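Local atomic coordinates of amino Transferase (Eubacterium rectale, PDB entry 3ELE), a protein that probably transfers amino groups between amino acids and keto acids, using bound pyridoxal-5'-phosphate, as a class I and II aminotransferase. Residues 103-117 with 276-289. Sequence-based numbering, arbitrary orientation.
Sequences YMTMGAAASLSICFR and VCGAGRALGYVCAP. With PLP (pyridoxal-5'-phosphate), chain E.
Tyr285 and Ile114 meet where the phosphate-binding helix of an aminotransferase fold packs against helix 276-282 and the loop after it. At the start of helix 108-117, Ala108 N and Ala109 N donate to the phosphate of pyridoxal-5'-phosphate; Ala108 N lies 2.7 Å from O1P. Farther along, the two helices cross at 114°. Ile114 CG1 meets the Tyr285 ring at its edge, 3.7 Å from CE2. Ile114 CG2, anti to the backbone N, presses on Val276 CG1 at a tight 3.5 Å. Ala110 CB lies 3.6 Å from Tyr285 CZ, and Leu283 CB, of the same segment as the ring, lies over the rim of one ring face. Replacing Tyr285 by alanine is likely to open a gap beside Ala110 and Ile114 and to leave Leu283 O of the second subunit without its weak hydrogen bond. Tyr103 takes Val276 CG1 over one ring face. Its OH lies 3.6 Å from Gly280 CA, where a side chain would clash. Arg117 CG packs 3.8 Å from Ala279 CB; the bend at chi2 (53°) then brings the guanidinium beside Ala282, whose CB sits over one face. Three waters carry polar links between the segments. One joins Tyr103 OH to Cys277 O, another Met104 O to Ala288 N, and the third Arg117 NH1 to Ala282 O. The direct contact is thus mainly apolar packing, with single waters bridging polar groups, and it joins the cofactor's phosphate-binding helix to the subunit interface.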
loop_
_atom_site.group_PDB
_atom_site.type_symbol
_atom_site.label_atom_id
_atom_site.label_comp_id
_atom_site.label_asym_id
_atom_site.label_seq_id
_atom_site.Cartn_x
_atom_site.Cartn_y
_atom_site.Cartn_z
ATOM N N TYR A 103 -7.306 -12.314 2.035
ATOM C CA TYR A 103 -6.033 -11.585 2.211
ATOM C C TYR A 103 -6.427 -10.117 2.331
ATOM O O TYR A 103 -6.955 -9.566 1.371
ATOM C CB TYR A 103 -5.090 -11.835 1.029
ATOM C CG TYR A 103 -3.741 -11.164 1.141
ATOM C CD1 TYR A 103 -3.571 -9.840 0.766
ATOM C CD2 TYR A 103 -2.630 -11.845 1.602
ATOM C CE1 TYR A 103 -2.347 -9.200 0.864
ATOM C CE2 TYR A 103 -1.404 -11.214 1.710
ATOM C CZ TYR A 103 -1.263 -9.890 1.330
ATOM O OH TYR A 103 -0.052 -9.231 1.416
HETATM N N MSE A 104 -6.182 -9.496 3.485
HETATM C CA MSE A 104 -6.591 -8.110 3.724
HETATM C C MSE A 104 -5.629 -7.148 3.023
HETATM O O MSE A 104 -4.416 -7.278 3.158
HETATM C CB MSE A 104 -6.683 -7.783 5.218
HETATM C CG MSE A 104 -7.595 -8.736 6.028
HETATM SE SE MSE A 104 -9.361 -8.974 5.299
HETATM C CE MSE A 104 -10.016 -7.170 5.540
ATOM N N THR A 105 -6.202 -6.194 2.293
ATOM C CA THR A 105 -5.448 -5.251 1.469
ATOM C C THR A 105 -5.776 -3.804 1.819
ATOM O O THR A 105 -6.701 -3.525 2.574
ATOM C CB THR A 105 -5.729 -5.473 -0.039
ATOM O OG1 THR A 105 -7.111 -5.192 -0.310
ATOM C CG2 THR A 105 -5.366 -6.897 -0.490
HETATM N N MSE A 106 -5.008 -2.901 1.223
HETATM C CA MSE A 106 -5.142 -1.470 1.396
HETATM C C MSE A 106 -5.967 -0.865 0.267
HETATM O O MSE A 106 -5.500 0.019 -0.460
HETATM C CB MSE A 106 -3.742 -0.866 1.511
HETATM C CG MSE A 106 -3.007 -1.471 2.743
HETATM SE SE MSE A 106 -1.399 -0.587 3.158
HETATM C CE MSE A 106 -0.458 -1.172 1.672
ATOM N N GLY A 107 -7.203 -1.354 0.135
ATOM C CA GLY A 107 -8.142 -0.923 -0.894
ATOM C C GLY A 107 -8.105 -1.779 -2.145
ATOM O O GLY A 107 -7.245 -2.660 -2.302
ATOM N N ALA A 108 -9.077 -1.509 -3.022
ATOM C CA ALA A 108 -9.253 -2.205 -4.282
ATOM C C ALA A 108 -8.083 -2.041 -5.246
ATOM O O ALA A 108 -7.794 -2.968 -5.966
ATOM C CB ALA A 108 -10.553 -1.773 -4.959
ATOM N N ALA A 109 -7.431 -0.873 -5.274
ATOM C CA ALA A 109 -6.234 -0.670 -6.130
ATOM C C ALA A 109 -5.116 -1.618 -5.731
ATOM O O ALA A 109 -4.374 -2.082 -6.582
ATOM C CB ALA A 109 -5.735 0.761 -6.063
ATOM N N ALA A 110 -4.982 -1.871 -4.427
ATOM C CA ALA A 110 -3.995 -2.815 -3.914
ATOM C C ALA A 110 -4.409 -4.260 -4.273
ATOM O O ALA A 110 -3.573 -5.046 -4.673
ATOM C CB ALA A 110 -3.815 -2.647 -2.416
ATOM N N SER A 111 -5.700 -4.575 -4.171
ATOM C CA SER A 111 -6.227 -5.912 -4.486
ATOM C C SER A 111 -5.987 -6.255 -5.955
ATOM O O SER A 111 -5.481 -7.329 -6.272
ATOM C CB SER A 111 -7.733 -6.013 -4.154
ATOM O OG SER A 111 -7.996 -5.871 -2.763
ATOM N N LEU A 112 -6.324 -5.322 -6.839
ATOM C CA LEU A 112 -6.114 -5.497 -8.304
ATOM C C LEU A 112 -4.639 -5.649 -8.638
ATOM O O LEU A 112 -4.267 -6.589 -9.355
ATOM C CB LEU A 112 -6.720 -4.320 -9.077
ATOM C CG LEU A 112 -8.255 -4.236 -9.020
ATOM C CD1 LEU A 112 -8.748 -2.876 -9.493
ATOM C CD2 LEU A 112 -8.900 -5.368 -9.816
ATOM N N SER A 113 -3.801 -4.770 -8.062
ATOM C CA SER A 113 -2.344 -4.803 -8.274
ATOM C C SER A 113 -1.769 -6.173 -7.901
ATOM O O SER A 113 -1.042 -6.784 -8.710
ATOM C CB SER A 113 -1.646 -3.676 -7.498
ATOM O OG SER A 113 -2.049 -2.400 -7.983
ATOM N N ILE A 114 -2.144 -6.665 -6.715
ATOM C CA ILE A 114 -1.752 -8.007 -6.223
ATOM C C ILE A 114 -2.148 -9.109 -7.201
ATOM O O ILE A 114 -1.344 -9.992 -7.471
ATOM C CB ILE A 114 -2.387 -8.321 -4.819
ATOM C CG1 ILE A 114 -1.694 -7.508 -3.735
ATOM C CG2 ILE A 114 -2.268 -9.789 -4.461
ATOM C CD1 ILE A 114 -2.433 -7.496 -2.438
ATOM N N CYS A 115 -3.381 -9.056 -7.724
ATOM C CA CYS A 115 -3.868 -10.069 -8.695
ATOM C C CYS A 115 -3.070 -10.099 -10.005
ATOM O O CYS A 115 -2.675 -11.171 -10.452
ATOM C CB CYS A 115 -5.364 -9.917 -8.987
ATOM S SG CYS A 115 -6.425 -10.355 -7.581
ATOM N N PHE A 116 -2.825 -8.936 -10.601
ATOM C CA PHE A 116 -2.061 -8.883 -11.857
ATOM C C PHE A 116 -0.597 -9.250 -11.618
ATOM O O PHE A 116 0.002 -9.998 -12.418
ATOM C CB PHE A 116 -2.172 -7.533 -12.550
ATOM C CG PHE A 116 -3.589 -7.096 -12.833
ATOM C CD1 PHE A 116 -4.465 -7.917 -13.546
ATOM C CD2 PHE A 116 -4.032 -5.826 -12.436
ATOM C CE1 PHE A 116 -5.790 -7.491 -13.826
ATOM C CE2 PHE A 116 -5.331 -5.392 -12.714
ATOM C CZ PHE A 116 -6.215 -6.223 -13.407
ATOM N N ARG A 117 -0.041 -8.767 -10.501
ATOM C CA ARG A 117 1.336 -9.092 -10.106
ATOM C C ARG A 117 1.519 -10.601 -9.851
ATOM O O ARG A 117 2.490 -11.196 -10.309
ATOM C CB ARG A 117 1.740 -8.272 -8.879
ATOM C CG ARG A 117 3.203 -8.348 -8.461
ATOM C CD ARG A 117 4.165 -8.039 -9.605
ATOM N NE ARG A 117 5.552 -7.903 -9.148
ATOM C CZ ARG A 117 6.153 -6.774 -8.757
ATOM N NH1 ARG A 117 5.531 -5.609 -8.778
ATOM N NH2 ARG A 117 7.424 -6.812 -8.371
ATOM N N VAL A 276 -0.356 -14.531 -4.203
ATOM C CA VAL A 276 -1.065 -13.350 -3.694
ATOM C C VAL A 276 -0.252 -12.736 -2.544
ATOM O O VAL A 276 0.128 -11.581 -2.649
ATOM C CB VAL A 276 -2.522 -13.684 -3.334
ATOM C CG1 VAL A 276 -3.213 -12.530 -2.525
ATOM C CG2 VAL A 276 -3.293 -14.004 -4.638
ATOM N N CYS A 277 0.070 -13.514 -1.502
ATOM C CA CYS A 277 0.971 -13.056 -0.407
ATOM C C CYS A 277 2.318 -12.500 -0.904
ATOM O O CYS A 277 2.748 -11.425 -0.467
ATOM C CB CYS A 277 1.240 -14.171 0.605
ATOM S SG CYS A 277 -0.247 -14.732 1.465
ATOM N N GLY A 278 2.964 -13.219 -1.816
ATOM C CA GLY A 278 4.213 -12.768 -2.417
ATOM C C GLY A 278 4.104 -11.460 -3.197
ATOM O O GLY A 278 4.994 -10.630 -3.118
ATOM N N ALA A 279 3.011 -11.298 -3.946
ATOM C CA ALA A 279 2.743 -10.079 -4.702
ATOM C C ALA A 279 2.554 -8.897 -3.743
ATOM O O ALA A 279 3.130 -7.829 -3.964
ATOM C CB ALA A 279 1.527 -10.260 -5.622
ATOM N N GLY A 280 1.802 -9.122 -2.659
ATOM C CA GLY A 280 1.579 -8.109 -1.630
ATOM C C GLY A 280 2.900 -7.672 -1.053
ATOM O O GLY A 280 3.188 -6.478 -0.990
ATOM N N ARG A 281 3.730 -8.652 -0.699
ATOM C CA ARG A 281 5.086 -8.393 -0.188
ATOM C C ARG A 281 5.959 -7.592 -1.182
ATOM O O ARG A 281 6.580 -6.581 -0.797
ATOM C CB ARG A 281 5.746 -9.715 0.167
ATOM C CG ARG A 281 7.034 -9.591 0.926
ATOM C CD ARG A 281 7.528 -10.965 1.276
ATOM N NE ARG A 281 8.892 -10.938 1.774
ATOM C CZ ARG A 281 9.604 -12.005 2.129
ATOM N NH1 ARG A 281 9.145 -13.228 1.983
ATOM N NH2 ARG A 281 10.836 -11.836 2.579
ATOM N N ALA A 282 5.964 -8.025 -2.456
ATOM C CA ALA A 282 6.740 -7.367 -3.542
ATOM C C ALA A 282 6.345 -5.907 -3.823
ATOM O O ALA A 282 7.178 -5.105 -4.266
ATOM C CB ALA A 282 6.608 -8.155 -4.827
ATOM N N LEU A 283 5.070 -5.593 -3.583
ATOM C CA LEU A 283 4.505 -4.248 -3.795
ATOM C C LEU A 283 4.733 -3.314 -2.616
ATOM O O LEU A 283 4.277 -2.183 -2.657
ATOM C CB LEU A 283 3.005 -4.358 -4.117
ATOM C CG LEU A 283 2.675 -4.979 -5.488
ATOM C CD1 LEU A 283 1.250 -5.507 -5.513
ATOM C CD2 LEU A 283 2.874 -3.966 -6.605
ATOM N N GLY A 284 5.425 -3.782 -1.579
ATOM C CA GLY A 284 5.737 -3.002 -0.393
ATOM C C GLY A 284 4.658 -3.000 0.671
ATOM O O GLY A 284 4.696 -2.138 1.540
ATOM N N TYR A 285 3.714 -3.947 0.613
ATOM C CA TYR A 285 2.610 -4.007 1.581
ATOM C C TYR A 285 3.055 -4.873 2.744
ATOM O O TYR A 285 3.652 -5.923 2.520
ATOM C CB TYR A 285 1.314 -4.595 0.990
ATOM C CG TYR A 285 0.821 -4.035 -0.323
ATOM C CD1 TYR A 285 0.997 -2.698 -0.666
ATOM C CD2 TYR A 285 0.075 -4.828 -1.202
ATOM C CE1 TYR A 285 0.484 -2.180 -1.884
ATOM C CE2 TYR A 285 -0.436 -4.299 -2.417
ATOM C CZ TYR A 285 -0.210 -2.961 -2.734
ATOM O OH TYR A 285 -0.670 -2.352 -3.879
ATOM N N VAL A 286 2.798 -4.420 3.974
ATOM C CA VAL A 286 3.161 -5.187 5.185
ATOM C C VAL A 286 1.880 -5.754 5.811
ATOM O O VAL A 286 1.834 -6.934 6.176
ATOM C CB VAL A 286 3.998 -4.357 6.146
ATOM C CG1 VAL A 286 4.287 -5.118 7.439
ATOM C CG2 VAL A 286 5.282 -3.941 5.457
ATOM N N CYS A 287 0.863 -4.909 5.945
ATOM C CA CYS A 287 -0.473 -5.337 6.352
ATOM C C CYS A 287 -1.472 -4.201 6.143
ATOM O O CYS A 287 -1.061 -3.042 6.069
ATOM C CB CYS A 287 -0.511 -5.759 7.827
ATOM S SG CYS A 287 -0.202 -4.470 9.068
ATOM N N ALA A 288 -2.768 -4.535 6.074
ATOM C CA ALA A 288 -3.830 -3.530 5.989
ATOM C C ALA A 288 -3.850 -2.774 7.303
ATOM O O ALA A 288 -3.419 -3.338 8.322
ATOM C CB ALA A 288 -5.186 -4.177 5.734
ATOM N N PRO A 289 -4.339 -1.504 7.307
ATOM C CA PRO A 289 -4.339 -0.756 8.558
ATOM C C PRO A 289 -5.090 -1.476 9.701
ATOM O O PRO A 289 -6.287 -1.789 9.590
ATOM C CB PRO A 289 -4.981 0.573 8.174
ATOM C CG PRO A 289 -4.715 0.707 6.732
ATOM C CD PRO A 289 -4.885 -0.676 6.214
HETATM N N1 PLP E . -12.524 -0.184 -9.192
HETATM C C2 PLP E . -13.446 0.714 -9.733
HETATM C C2A PLP E . -14.294 0.283 -10.887
HETATM C C3 PLP E . -13.597 2.001 -9.177
HETATM O O3 PLP E . -14.515 2.884 -9.693
HETATM C C4 PLP E . -12.786 2.408 -8.093
HETATM C C4A PLP E . -12.690 3.905 -7.858
HETATM O O4A PLP E . -11.864 4.575 -8.480
HETATM C C5 PLP E . -11.851 1.471 -7.556
HETATM C C6 PLP E . -11.726 0.176 -8.118
HETATM C C5A PLP E . -10.911 1.809 -6.418
HETATM O O4P PLP E . -11.422 1.501 -5.159
HETATM P P PLP E . -10.440 1.692 -3.895
HETATM O O1P PLP E . -10.737 0.644 -2.861
HETATM O O2P PLP E . -10.724 3.018 -3.251
HETATM O O3P PLP E . -9.000 1.620 -4.284
HETATM O O HOH W 1 2.079 -10.614 1.854
HETATM O O HOH W 2 -3.173 -7.302 5.773
HETATM O O HOH W 3 6.790 -4.138 -6.678
#